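Local coordinates for mRNA-binding protein PUF3 (Saccharomyces cerevisiae, PDB 3K49) that binds 3' untranslated regions of mRNAs for mitochondrial proteins and localizes them near mitochondria, and promotes deadenylation and decay of COX17 mRNA, at residues S172-I177 / Q202-N207; D242-I247 / K277-L282; L296-D301 / V333-A338; P303-I308 / R337-K342. All blocks are in the same frame, centred on the assembly; numbering follows the deposited sequence.

Interaction 1 (S172-I177 / Q202-N207); sequences SLTGHI and QESILN
Within the fifth Pumilio repeat of the PUM-HD, the start of the repeat meets helix 199-207: Ile177, first residue of the short helix 177-181, packs against Ile205 and Ser204. These are the closest backbones of the contact, the CA atoms of Ile177 and Ile205 lying 6.7 Å apart. Ile177 reaches across with both branches. Its CG2, anti to the backbone N (CG1 at chi1 -66°), sits 3.9 Å from the carbonyl O of Ile205 and also meets the CG2 methyl of that residue. The longer branch carries CD1 to 3.8 Å from the carbonyl O of Ser204, and the same methyl touches CA of Ile205. The two isoleucines cross at about a right angle, and no hydrogen bond joins the segments. Ile205 also leans on Leu193 and Leu194 of helix 186-196, while Ile177 also touches Leu209. With an alanine at Ile177, Ile205 would probably lose its methyl partners and a gap would open between the two helices. Nearer the surface the packing thins: Thr174, in the exposed turn leading to Ile177, brings CG2 only to 4.3 Å from Ser204 OG. At the buried end, Ile177 CD1 lies 4.1 Å from Ile205 CG1.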
loop_
_atom_site.group_PDB
_atom_site.type_symbol
_atom_site.label_atom_id
_atom_site.label_comp_id
_atom_site.label_asym_id
_atom_site.label_seq_id
_atom_site.Cartn_x
_atom_site.Cartn_y
_atom_site.Cartn_z
ATOM N N SER A 172 7.259 11.366 17.003
ATOM C CA SER A 172 8.178 12.062 16.098
ATOM C C SER A 172 7.428 12.686 14.930
ATOM O O SER A 172 7.972 13.513 14.208
ATOM C CB SER A 172 9.255 11.109 15.548
ATOM O OG SER A 172 10.076 10.588 16.580
ATOM N N LEU A 173 6.178 12.276 14.738
ATOM C CA LEU A 173 5.420 12.718 13.575
ATOM C C LEU A 173 4.510 13.919 13.842
ATOM O O LEU A 173 4.142 14.636 12.908
ATOM C CB LEU A 173 4.593 11.561 13.015
ATOM C CG LEU A 173 5.236 10.742 11.898
ATOM C CD1 LEU A 173 6.566 10.244 12.344
ATOM C CD2 LEU A 173 4.330 9.583 11.501
ATOM N N THR A 174 4.137 14.141 15.099
ATOM C CA THR A 174 3.144 15.170 15.394
ATOM C C THR A 174 3.619 16.509 14.849
ATOM O O THR A 174 4.762 16.906 15.066
ATOM C CB THR A 174 2.815 15.276 16.892
ATOM O OG1 THR A 174 3.944 15.811 17.596
ATOM C CG2 THR A 174 2.428 13.895 17.448
ATOM N N GLY A 175 2.737 17.182 14.115
ATOM C CA GLY A 175 3.106 18.382 13.394
ATOM C C GLY A 175 3.408 18.109 11.930
ATOM O O GLY A 175 3.330 19.004 11.080
ATOM N N HIS A 176 3.742 16.862 11.619
ATOM C CA HIS A 176 4.142 16.531 10.257
ATOM C C HIS A 176 3.132 15.671 9.522
ATOM O O HIS A 176 3.304 15.387 8.339
ATOM C CB HIS A 176 5.511 15.863 10.257
ATOM C CG HIS A 176 6.547 16.612 11.034
ATOM N ND1 HIS A 176 7.376 17.555 10.462
ATOM C CD2 HIS A 176 6.895 16.560 12.344
ATOM C CE1 HIS A 176 8.184 18.044 11.380
ATOM N NE2 HIS A 176 7.916 17.451 12.533
ATOM N N ILE A 177 2.057 15.299 10.210
ATOM C CA ILE A 177 1.120 14.303 9.695
ATOM C C ILE A 177 0.429 14.684 8.393
ATOM O O ILE A 177 0.273 13.839 7.518
ATOM C CB ILE A 177 0.084 13.899 10.758
ATOM C CG1 ILE A 177 0.782 13.180 11.914
ATOM C CG2 ILE A 177 -0.997 13.001 10.156
ATOM C CD1 ILE A 177 -0.083 13.041 13.151
ATOM N N GLN A 202 -4.836 6.777 16.572
ATOM C CA GLN A 202 -5.715 7.131 15.459
ATOM C C GLN A 202 -6.325 8.512 15.657
ATOM O O GLN A 202 -6.493 9.261 14.702
ATOM C CB GLN A 202 -6.814 6.085 15.274
ATOM C CG GLN A 202 -6.290 4.680 15.064
ATOM C CD GLN A 202 -7.391 3.662 14.872
ATOM O OE1 GLN A 202 -8.477 3.985 14.401
ATOM N NE2 GLN A 202 -7.111 2.424 15.227
ATOM N N GLU A 203 -6.651 8.844 16.902
ATOM C CA GLU A 203 -7.229 10.140 17.226
ATOM C C GLU A 203 -6.197 11.222 16.944
ATOM O O GLU A 203 -6.489 12.211 16.276
ATOM C CB GLU A 203 -7.707 10.164 18.681
ATOM C CG GLU A 203 -8.391 11.455 19.091
ATOM C CD GLU A 203 -8.853 11.438 20.534
ATOM O OE1 GLU A 203 -8.639 10.413 21.215
ATOM O OE2 GLU A 203 -9.429 12.450 20.986
ATOM N N SER A 204 -4.979 11.010 17.431
ATOM C CA SER A 204 -3.880 11.955 17.236
ATOM C C SER A 204 -3.594 12.227 15.760
ATOM O O SER A 204 -3.194 13.328 15.380
ATOM C CB SER A 204 -2.620 11.444 17.927
ATOM O OG SER A 204 -1.477 12.156 17.481
ATOM N N ILE A 205 -3.809 11.219 14.928
ATOM C CA ILE A 205 -3.541 11.343 13.502
ATOM C C ILE A 205 -4.684 12.024 12.753
ATOM O O ILE A 205 -4.459 12.838 11.863
ATOM C CB ILE A 205 -3.323 9.950 12.866
ATOM C CG1 ILE A 205 -1.935 9.398 13.215
ATOM C CG2 ILE A 205 -3.546 10.001 11.354
ATOM C CD1 ILE A 205 -1.710 8.027 12.707
ATOM N N LEU A 206 -5.911 11.644 13.095
ATOM C CA LEU A 206 -7.099 12.131 12.405
ATOM C C LEU A 206 -7.391 13.595 12.763
ATOM O O LEU A 206 -8.050 14.313 12.009
ATOM C CB LEU A 206 -8.297 11.245 12.736
ATOM C CG LEU A 206 -8.190 9.827 12.176
ATOM C CD1 LEU A 206 -9.348 8.962 12.669
ATOM C CD2 LEU A 206 -8.118 9.851 10.664
ATOM N N ASN A 207 -6.894 14.021 13.920
ATOM C CA ASN A 207 -6.986 15.412 14.341
ATOM C C ASN A 207 -6.150 16.363 13.482
ATOM O O ASN A 207 -6.532 17.501 13.265
ATOM C CB ASN A 207 -6.581 15.543 15.812
ATOM C CG ASN A 207 -7.710 15.159 16.772
ATOM O OD1 ASN A 207 -8.830 14.853 16.347
ATOM N ND2 ASN A 207 -7.416 15.178 18.069
#

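Interaction 2 (D242-I247 / K277-L282); sequences DIKQEI and KNQKDL
Gln279 and Gln245 join two neighbouring Pumilio repeats through their amides. Helix segments 242-247, in repeat 6, and 277-282, in repeat 7, run nearly parallel, 18° apart, with axes 11.2 Å from each other at closest approach, so long side chains have to span the gap. Gln279 does so almost straight: its CG lies beside the backbone N and the chain is extended beyond it, sending NE2 to OE1 of Gln245 in a 3.1 Å hydrogen bond. The N-H points well at the acceptor, 162° at the hydrogen, and OE1 lies close to the amide plane of Gln279, although the donor is tilted out of the carbonyl plane of Gln245. Gln245 instead leaves its helix with CG anti to the backbone N and then folds at chi2 (64°), which brings its OE1 to the Gln279 amide; OE1 also rests 3.5 Å from Gln279 CG. Extended Lys244 passes Gln279 at about a right angle, its CE 3.9 Å from Gln279 OE1, on the way to the carbonyl O of Tyr274. Gln279 OE1 itself accepts from Ser276 N, and Gln245 NE2 donates to Glu249. A leucine in place of Gln279 would probably leave Gln245 OE1 without its donor and Ser276 N without its acceptor. Each amide is held at both ends, which fixes which way round it sits and ties the two repeats by directed polar bonds.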
loop_
_atom_site.group_PDB
_atom_site.type_symbol
_atom_site.label_atom_id
_atom_site.label_comp_id
_atom_site.label_asym_id
_atom_site.label_seq_id
_atom_site.Cartn_x
_atom_site.Cartn_y
_atom_site.Cartn_z
ATOM N N ASP A 242 -16.806 9.980 13.062
ATOM C CA ASP A 242 -16.941 11.404 12.787
ATOM C C ASP A 242 -16.196 11.825 11.516
ATOM O O ASP A 242 -16.745 12.556 10.687
ATOM C CB ASP A 242 -16.431 12.227 13.966
ATOM C CG ASP A 242 -17.327 12.126 15.182
ATOM O OD1 ASP A 242 -18.477 11.659 15.037
ATOM O OD2 ASP A 242 -16.884 12.514 16.284
ATOM N N ILE A 243 -14.952 11.375 11.356
ATOM C CA ILE A 243 -14.166 11.749 10.183
ATOM C C ILE A 243 -14.770 11.153 8.917
ATOM O O ILE A 243 -14.762 11.781 7.859
ATOM C CB ILE A 243 -12.703 11.292 10.311
ATOM C CG1 ILE A 243 -12.074 11.874 11.578
ATOM C CG2 ILE A 243 -11.907 11.693 9.077
ATOM C CD1 ILE A 243 -12.064 13.386 11.615
ATOM N N LYS A 244 -15.298 9.936 9.024
ATOM C CA LYS A 244 -15.922 9.313 7.864
ATOM C C LYS A 244 -17.130 10.122 7.401
ATOM O O LYS A 244 -17.420 10.194 6.209
ATOM C CB LYS A 244 -16.328 7.874 8.146
ATOM C CG LYS A 244 -16.823 7.150 6.904
ATOM C CD LYS A 244 -17.234 5.726 7.223
ATOM C CE LYS A 244 -17.801 5.003 6.010
ATOM N NZ LYS A 244 -17.852 3.520 6.255
ATOM N N GLN A 245 -17.820 10.737 8.354
ATOM C CA GLN A 245 -18.953 11.597 8.048
ATOM C C GLN A 245 -18.525 12.900 7.337
ATOM O O GLN A 245 -19.109 13.273 6.318
ATOM C CB GLN A 245 -19.753 11.899 9.324
ATOM C CG GLN A 245 -21.021 12.740 9.105
ATOM C CD GLN A 245 -22.065 12.034 8.248
ATOM O OE1 GLN A 245 -22.148 10.813 8.246
ATOM N NE2 GLN A 245 -22.862 12.804 7.519
ATOM N N GLU A 246 -17.504 13.582 7.862
ATOM C CA GLU A 246 -16.986 14.804 7.222
ATOM C C GLU A 246 -16.488 14.544 5.811
ATOM O O GLU A 246 -16.438 15.448 4.984
ATOM C CB GLU A 246 -15.854 15.437 8.046
ATOM C CG GLU A 246 -16.102 15.369 9.551
ATOM C CD GLU A 246 -14.854 15.601 10.389
ATOM O OE1 GLU A 246 -14.207 16.663 10.218
ATOM O OE2 GLU A 246 -14.536 14.719 11.222
ATOM N N ILE A 247 -16.086 13.309 5.540
ATOM C CA ILE A 247 -15.601 12.978 4.212
ATOM C C ILE A 247 -16.799 12.857 3.290
ATOM O O ILE A 247 -16.818 13.446 2.215
ATOM C CB ILE A 247 -14.768 11.690 4.197
ATOM C CG1 ILE A 247 -13.476 11.881 4.993
ATOM C CG2 ILE A 247 -14.449 11.305 2.773
ATOM C CD1 ILE A 247 -12.823 10.577 5.449
ATOM N N LYS A 277 -26.140 3.448 4.581
ATOM C CA LYS A 277 -27.356 3.703 3.822
ATOM C C LYS A 277 -27.615 5.202 3.673
ATOM O O LYS A 277 -27.844 5.702 2.566
ATOM C CB LYS A 277 -28.553 3.011 4.494
ATOM C CG LYS A 277 -28.449 2.911 6.022
ATOM C CD LYS A 277 -29.042 4.128 6.722
ATOM C CE LYS A 277 -28.185 4.556 7.915
ATOM N NZ LYS A 277 -27.871 3.438 8.864
ATOM N N ASN A 278 -27.569 5.912 4.797
ATOM C CA ASN A 278 -27.833 7.348 4.827
ATOM C C ASN A 278 -26.764 8.158 4.093
ATOM O O ASN A 278 -27.081 8.987 3.239
ATOM C CB ASN A 278 -27.965 7.828 6.278
ATOM C CG ASN A 278 -28.732 9.134 6.401
ATOM O OD1 ASN A 278 -28.680 9.989 5.517
ATOM N ND2 ASN A 278 -29.448 9.291 7.508
ATOM N N GLN A 279 -25.500 7.914 4.430
ATOM C CA GLN A 279 -24.385 8.609 3.791
ATOM C C GLN A 279 -24.470 8.489 2.272
ATOM O O GLN A 279 -24.209 9.442 1.535
ATOM C CB GLN A 279 -23.054 8.061 4.315
ATOM C CG GLN A 279 -22.834 8.353 5.788
ATOM C CD GLN A 279 -21.750 7.506 6.404
ATOM O OE1 GLN A 279 -21.369 6.474 5.856
ATOM N NE2 GLN A 279 -21.249 7.928 7.560
ATOM N N LYS A 280 -24.861 7.309 1.807
ATOM C CA LYS A 280 -24.943 7.033 0.377
ATOM C C LYS A 280 -26.067 7.824 -0.287
ATOM O O LYS A 280 -25.900 8.376 -1.380
ATOM C CB LYS A 280 -25.143 5.536 0.147
ATOM C CG LYS A 280 -25.300 5.138 -1.309
ATOM C CD LYS A 280 -25.354 3.616 -1.433
ATOM C CE LYS A 280 -24.344 2.950 -0.496
ATOM N NZ LYS A 280 -24.256 1.472 -0.705
ATOM N N ASP A 281 -27.214 7.873 0.380
ATOM C CA ASP A 281 -28.365 8.582 -0.156
ATOM C C ASP A 281 -28.083 10.077 -0.154
ATOM O O ASP A 281 -28.498 10.808 -1.056
ATOM C CB ASP A 281 -29.624 8.249 0.652
ATOM C CG ASP A 281 -30.072 6.801 0.466
ATOM O OD1 ASP A 281 -30.255 6.371 -0.696
ATOM O OD2 ASP A 281 -30.244 6.090 1.481
ATOM N N LEU A 282 -27.355 10.522 0.866
ATOM C CA LEU A 282 -26.901 11.904 0.943
ATOM C C LEU A 282 -26.125 12.320 -0.306
ATOM O O LEU A 282 -26.259 13.443 -0.786
ATOM C CB LEU A 282 -26.032 12.098 2.180
ATOM C CG LEU A 282 -25.622 13.543 2.415
ATOM C CD1 LEU A 282 -26.817 14.425 2.164
ATOM C CD2 LEU A 282 -25.082 13.722 3.827
#

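Interaction 3 (L296-D301 / V333-A338); sequences LNLEDD and VIAIRA
Leu298 and Ala335 make the close part of this contact, where the chain between helices 292-296 and 303-308 runs beside the long helix 326-345. Leu298 CD1 stands 3.7 Å from Ala335 CB. The leucine carries its CG beside the backbone N (chi1 -74°), and the chain extended from there delivers that methyl to the helix. Because Ala335 offers nothing beyond CB, the leucine can come close to the helix surface. Both residues belong to a larger apolar cluster: Leu298 also touches Met304 and Ile305, and Ala335 touches Met304, all on or against helix 303-308.

The other end is looser and faces solvent. Leu296 is exposed and its CB starts out away from the helix, yet the side chain bends back so that CG comes to 4.1 Å from CG2 of Ile334, the two side chains meeting at a slant. One turn further along, Ala338 turns its CB toward the carbonyl O of Leu296, 3.9 Å away, a van der Waals touch. The CA atoms of Leu296 and Ala335 are 5.8 Å apart, so here the backbone itself lies near the helix, consistent with the small side chains of Ala335 and Ala338. No hydrogen bond crosses between the segments. Beyond Leu298 the chain leaves the helix through exposed Glu299, Asp300 and Asp301. The loop between helices 292-296 and 303-308, largely within the eighth Pumilio repeat, thus lies along helix 326-345 near the C-terminal end of the curved PUF array.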
loop_
_atom_site.group_PDB
_atom_site.type_symbol
_atom_site.label_atom_id
_atom_site.label_comp_id
_atom_site.label_asym_id
_atom_site.label_seq_id
_atom_site.Cartn_x
_atom_site.Cartn_y
_atom_site.Cartn_z
ATOM N N LEU A 296 -36.282 11.499 -18.087
ATOM C CA LEU A 296 -36.448 11.293 -19.521
ATOM C C LEU A 296 -35.933 12.469 -20.344
ATOM O O LEU A 296 -35.455 12.289 -21.466
ATOM C CB LEU A 296 -37.907 10.998 -19.861
ATOM C CG LEU A 296 -38.222 9.509 -20.008
ATOM C CD1 LEU A 296 -39.724 9.248 -20.032
ATOM C CD2 LEU A 296 -37.544 8.955 -21.258
ATOM N N ASN A 297 -36.031 13.669 -19.782
ATOM C CA ASN A 297 -35.580 14.870 -20.473
ATOM C C ASN A 297 -34.652 15.717 -19.603
ATOM O O ASN A 297 -35.073 16.710 -19.010
ATOM C CB ASN A 297 -36.777 15.696 -20.949
ATOM C CG ASN A 297 -36.412 16.659 -22.062
ATOM O OD1 ASN A 297 -35.519 16.384 -22.868
ATOM N ND2 ASN A 297 -37.102 17.795 -22.114
ATOM N N LEU A 298 -33.388 15.310 -19.526
ATOM C CA LEU A 298 -32.399 16.039 -18.743
ATOM C C LEU A 298 -31.749 17.104 -19.601
ATOM O O LEU A 298 -31.762 17.012 -20.830
ATOM C CB LEU A 298 -31.328 15.093 -18.192
ATOM C CG LEU A 298 -31.725 14.186 -17.026
ATOM C CD1 LEU A 298 -30.586 13.241 -16.669
ATOM C CD2 LEU A 298 -32.139 15.016 -15.822
ATOM N N GLU A 299 -31.182 18.113 -18.947
ATOM C CA GLU A 299 -30.484 19.184 -19.646
ATOM C C GLU A 299 -28.993 18.906 -19.669
ATOM O O GLU A 299 -28.471 18.195 -18.811
ATOM C CB GLU A 299 -30.753 20.533 -18.979
ATOM C CG GLU A 299 -32.218 20.775 -18.669
ATOM C CD GLU A 299 -32.478 22.165 -18.134
ATOM O OE1 GLU A 299 -31.873 23.123 -18.662
ATOM O OE2 GLU A 299 -33.291 22.293 -17.191
ATOM N N ASP A 300 -28.310 19.481 -20.651
ATOM C CA ASP A 300 -26.886 19.240 -20.842
ATOM C C ASP A 300 -26.026 19.826 -19.722
ATOM O O ASP A 300 -24.797 19.735 -19.760
ATOM C CB ASP A 300 -26.439 19.787 -22.200
ATOM C CG ASP A 300 -27.272 19.244 -23.350
ATOM O OD1 ASP A 300 -28.068 18.304 -23.126
ATOM O OD2 ASP A 300 -27.130 19.759 -24.479
ATOM N N ASP A 301 -26.671 20.423 -18.726
ATOM C CA ASP A 301 -25.953 20.983 -17.584
ATOM C C ASP A 301 -26.383 20.351 -16.258
ATOM O O ASP A 301 -25.884 20.715 -15.192
ATOM C CB ASP A 301 -26.065 22.517 -17.539
ATOM C CG ASP A 301 -27.496 23.011 -17.354
ATOM O OD1 ASP A 301 -27.680 24.017 -16.639
ATOM O OD2 ASP A 301 -28.435 22.409 -17.924
ATOM N N VAL A 333 -31.042 4.684 -14.261
ATOM C CA VAL A 333 -30.983 3.849 -15.453
ATOM C C VAL A 333 -31.642 4.539 -16.634
ATOM O O VAL A 333 -31.052 4.680 -17.706
ATOM C CB VAL A 333 -31.680 2.495 -15.228
ATOM C CG1 VAL A 333 -31.712 1.693 -16.520
ATOM C CG2 VAL A 333 -30.985 1.714 -14.123
ATOM N N ILE A 334 -32.878 4.968 -16.422
ATOM C CA ILE A 334 -33.659 5.598 -17.474
ATOM C C ILE A 334 -32.958 6.825 -18.041
ATOM O O ILE A 334 -32.982 7.056 -19.250
ATOM C CB ILE A 334 -35.045 6.026 -16.965
ATOM C CG1 ILE A 334 -35.873 4.802 -16.572
ATOM C CG2 ILE A 334 -35.766 6.850 -18.021
ATOM C CD1 ILE A 334 -37.154 5.141 -15.842
ATOM N N ALA A 335 -32.333 7.610 -17.165
ATOM C CA ALA A 335 -31.577 8.784 -17.597
ATOM C C ALA A 335 -30.451 8.390 -18.544
ATOM O O ALA A 335 -30.233 9.034 -19.574
ATOM C CB ALA A 335 -31.028 9.530 -16.400
ATOM N N ILE A 336 -29.743 7.320 -18.190
ATOM C CA ILE A 336 -28.626 6.836 -18.990
ATOM C C ILE A 336 -29.123 6.353 -20.339
ATOM O O ILE A 336 -28.564 6.701 -21.380
ATOM C CB ILE A 336 -27.869 5.694 -18.280
ATOM C CG1 ILE A 336 -27.427 6.140 -16.887
ATOM C CG2 ILE A 336 -26.669 5.265 -19.098
ATOM C CD1 ILE A 336 -26.762 5.065 -16.083
ATOM N N ARG A 337 -30.177 5.547 -20.315
ATOM C CA ARG A 337 -30.785 5.048 -21.541
ATOM C C ARG A 337 -31.151 6.207 -22.460
ATOM O O ARG A 337 -30.899 6.169 -23.667
ATOM C CB ARG A 337 -32.025 4.212 -21.221
ATOM C CG ARG A 337 -31.727 2.793 -20.762
ATOM C CD ARG A 337 -32.958 2.170 -20.105
ATOM N NE ARG A 337 -32.812 0.733 -19.875
ATOM C CZ ARG A 337 -33.578 0.027 -19.048
ATOM N NH1 ARG A 337 -34.542 0.627 -18.363
ATOM N NH2 ARG A 337 -33.378 -1.278 -18.900
ATOM N N ALA A 338 -31.732 7.246 -21.876
ATOM C CA ALA A 338 -32.105 8.437 -22.626
ATOM C C ALA A 338 -30.909 9.090 -23.312
ATOM O O ALA A 338 -30.998 9.496 -24.470
ATOM C CB ALA A 338 -32.802 9.433 -21.719
#

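Interaction 4 (P303-I308 / R337-K342); sequences PMILMI and RAYLDK
Tyr339 projects from helix 326-345 toward helix 303-308, and its ring is met there by two isoleucines from different directions. Ile308 comes over a face: its CG2 methyl lies 4.0 Å from the ring centroid and 27° off the ring normal, a CH-pi contact displaced toward the CD2-CE2 side. That methyl is 3.7 Å from Tyr339 CD2 and equally near CE2. The side chains of Ile308 and Tyr339 run past each other in opposite directions, so the other branch of the isoleucine is left near the root of the tyrosine, with CD1 4.1 Å from Tyr339 CB. Ile308 thus follows the tyrosine from CB out onto the ring.

Ile305, one turn earlier on helix 303-308, approaches at a slant. Its CB does not aim at the tyrosine, but a bend at chi2 (-60°) swings CD1 inward to 4.2 Å from Tyr339 CD1. Tyr339 meets this pair because its CG is anti to the backbone N (chi1 171°), which carries the ring outward from the helix and across to its neighbour. All three residues are buried, and the interaction between the segments is apolar throughout. Outside the pair of segments, Tyr339 also touches Lys309 and Arg352, and Ile308 carries the packing on to Leu360 of helix 355-364. The contact is helix-to-helix packing in the PUF helical-repeat fold, at the place where helix 303-308 of the eighth Pumilio repeat meets helix 326-345.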
loop_
_atom_site.group_PDB
_atom_site.type_symbol
_atom_site.label_atom_id
_atom_site.label_comp_id
_atom_site.label_asym_id
_atom_site.label_seq_id
_atom_site.Cartn_x
_atom_site.Cartn_y
_atom_site.Cartn_z
ATOM N N PRO A 303 -26.296 17.545 -13.438
ATOM C CA PRO A 303 -25.217 16.722 -12.879
ATOM C C PRO A 303 -24.973 15.436 -13.665
ATOM O O PRO A 303 -23.862 15.236 -14.166
ATOM C CB PRO A 303 -25.725 16.412 -11.473
ATOM C CG PRO A 303 -26.499 17.639 -11.110
ATOM C CD PRO A 303 -27.145 18.123 -12.381
ATOM N N MET A 304 -25.999 14.596 -13.776
ATOM C CA MET A 304 -25.906 13.319 -14.483
ATOM C C MET A 304 -25.201 13.441 -15.824
ATOM O O MET A 304 -24.243 12.715 -16.098
ATOM C CB MET A 304 -27.298 12.746 -14.716
ATOM C CG MET A 304 -27.978 12.255 -13.459
ATOM S SD MET A 304 -27.418 10.597 -13.031
ATOM C CE MET A 304 -27.824 9.732 -14.546
ATOM N N ILE A 305 -25.678 14.360 -16.657
ATOM C CA ILE A 305 -25.184 14.481 -18.024
ATOM C C ILE A 305 -23.764 15.023 -18.079
ATOM O O ILE A 305 -22.959 14.583 -18.902
ATOM C CB ILE A 305 -26.076 15.408 -18.866
ATOM C CG1 ILE A 305 -27.519 14.906 -18.865
ATOM C CG2 ILE A 305 -25.539 15.518 -20.285
ATOM C CD1 ILE A 305 -27.681 13.515 -19.433
ATOM N N LEU A 306 -23.457 15.983 -17.210
ATOM C CA LEU A 306 -22.095 16.492 -17.098
ATOM C C LEU A 306 -21.169 15.348 -16.704
ATOM O O LEU A 306 -20.004 15.314 -17.089
ATOM C CB LEU A 306 -22.006 17.585 -16.039
ATOM C CG LEU A 306 -22.606 18.953 -16.339
ATOM C CD1 LEU A 306 -22.553 19.809 -15.082
ATOM C CD2 LEU A 306 -21.873 19.631 -17.486
ATOM N N MET A 307 -21.704 14.415 -15.926
ATOM C CA MET A 307 -20.933 13.286 -15.432
ATOM C C MET A 307 -20.755 12.191 -16.486
ATOM O O MET A 307 -19.635 11.737 -16.721
ATOM C CB MET A 307 -21.554 12.740 -14.141
ATOM C CG MET A 307 -21.255 13.621 -12.932
ATOM S SD MET A 307 -22.060 13.090 -11.418
ATOM C CE MET A 307 -21.393 11.434 -11.228
ATOM N N ILE A 308 -21.847 11.787 -17.130
ATOM C CA ILE A 308 -21.788 10.781 -18.190
ATOM C C ILE A 308 -20.768 11.121 -19.273
ATOM O O ILE A 308 -20.141 10.231 -19.851
ATOM C CB ILE A 308 -23.152 10.587 -18.869
ATOM C CG1 ILE A 308 -24.207 10.186 -17.840
ATOM C CG2 ILE A 308 -23.058 9.534 -19.961
ATOM C CD1 ILE A 308 -25.606 10.080 -18.420
ATOM N N ARG A 337 -30.177 5.547 -20.315
ATOM C CA ARG A 337 -30.785 5.048 -21.541
ATOM C C ARG A 337 -31.151 6.207 -22.460
ATOM O O ARG A 337 -30.899 6.169 -23.667
ATOM C CB ARG A 337 -32.025 4.212 -21.221
ATOM C CG ARG A 337 -31.727 2.793 -20.762
ATOM C CD ARG A 337 -32.958 2.170 -20.105
ATOM N NE ARG A 337 -32.812 0.733 -19.875
ATOM C CZ ARG A 337 -33.578 0.027 -19.048
ATOM N NH1 ARG A 337 -34.542 0.627 -18.363
ATOM N NH2 ARG A 337 -33.378 -1.278 -18.900
ATOM N N ALA A 338 -31.732 7.246 -21.876
ATOM C CA ALA A 338 -32.105 8.437 -22.626
ATOM C C ALA A 338 -30.909 9.090 -23.312
ATOM O O ALA A 338 -30.998 9.496 -24.470
ATOM C CB ALA A 338 -32.802 9.433 -21.719
ATOM N N TYR A 339 -29.790 9.193 -22.598
ATOM C CA TYR A 339 -28.608 9.870 -23.132
ATOM C C TYR A 339 -28.057 9.190 -24.380
ATOM O O TYR A 339 -27.505 9.841 -25.267
ATOM C CB TYR A 339 -27.504 9.975 -22.078
ATOM C CG TYR A 339 -26.196 10.480 -22.649
ATOM C CD1 TYR A 339 -25.987 11.835 -22.856
ATOM C CD2 TYR A 339 -25.177 9.599 -22.997
ATOM C CE1 TYR A 339 -24.800 12.300 -23.387
ATOM C CE2 TYR A 339 -23.986 10.056 -23.528
ATOM C CZ TYR A 339 -23.804 11.408 -23.721
ATOM O OH TYR A 339 -22.619 11.870 -24.250
ATOM N N LEU A 340 -28.194 7.874 -24.437
ATOM C CA LEU A 340 -27.697 7.113 -25.569
ATOM C C LEU A 340 -28.518 7.419 -26.814
ATOM O O LEU A 340 -27.979 7.551 -27.910
ATOM C CB LEU A 340 -27.737 5.623 -25.246
ATOM C CG LEU A 340 -26.939 5.250 -23.993
ATOM C CD1 LEU A 340 -27.227 3.820 -23.550
ATOM C CD2 LEU A 340 -25.449 5.455 -24.233
ATOM N N ASP A 341 -29.826 7.545 -26.626
ATOM C CA ASP A 341 -30.743 7.850 -27.719
ATOM C C ASP A 341 -30.356 9.130 -28.449
ATOM O O ASP A 341 -30.051 9.102 -29.641
ATOM C CB ASP A 341 -32.172 7.961 -27.188
ATOM C CG ASP A 341 -32.625 6.700 -26.471
ATOM O OD1 ASP A 341 -32.045 5.626 -26.740
ATOM O OD2 ASP A 341 -33.559 6.785 -25.641
ATOM N N LYS A 342 -30.369 10.248 -27.726
ATOM C CA LYS A 342 -30.050 11.552 -28.307
ATOM C C LYS A 342 -28.799 11.514 -29.178
ATOM O O LYS A 342 -28.807 11.968 -30.324
ATOM C CB LYS A 342 -29.886 12.609 -27.207
ATOM C CG LYS A 342 -29.288 13.929 -27.689
ATOM C CD LYS A 342 -29.360 15.001 -26.608
ATOM C CE LYS A 342 -30.808 15.344 -26.268
ATOM N NZ LYS A 342 -30.929 16.400 -25.222
#

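Overall arrangement
Interactions 3 and 4 share helix 326-345, with centres about 5 Å apart: the loop 296-301 lies along it at the surface, and helix 303-308 packs on it in a fully buried contact. The two meet directly, Met304 CE lying 3.7 Å from Ala335 CB. Interactions 1 and 2 are partly buried and stand apart from that end, their centres about 23 Å from each other, but they touch where Leu206 CB lies 4.0 Å from Ile243 CG1. Interaction 1 stays inside one repeat and is van der Waals packing, mainly apolar, whereas interaction 2 bridges two repeats and alone has a hydrogen bond between its segments. An aromatic ring takes part only in interaction 4.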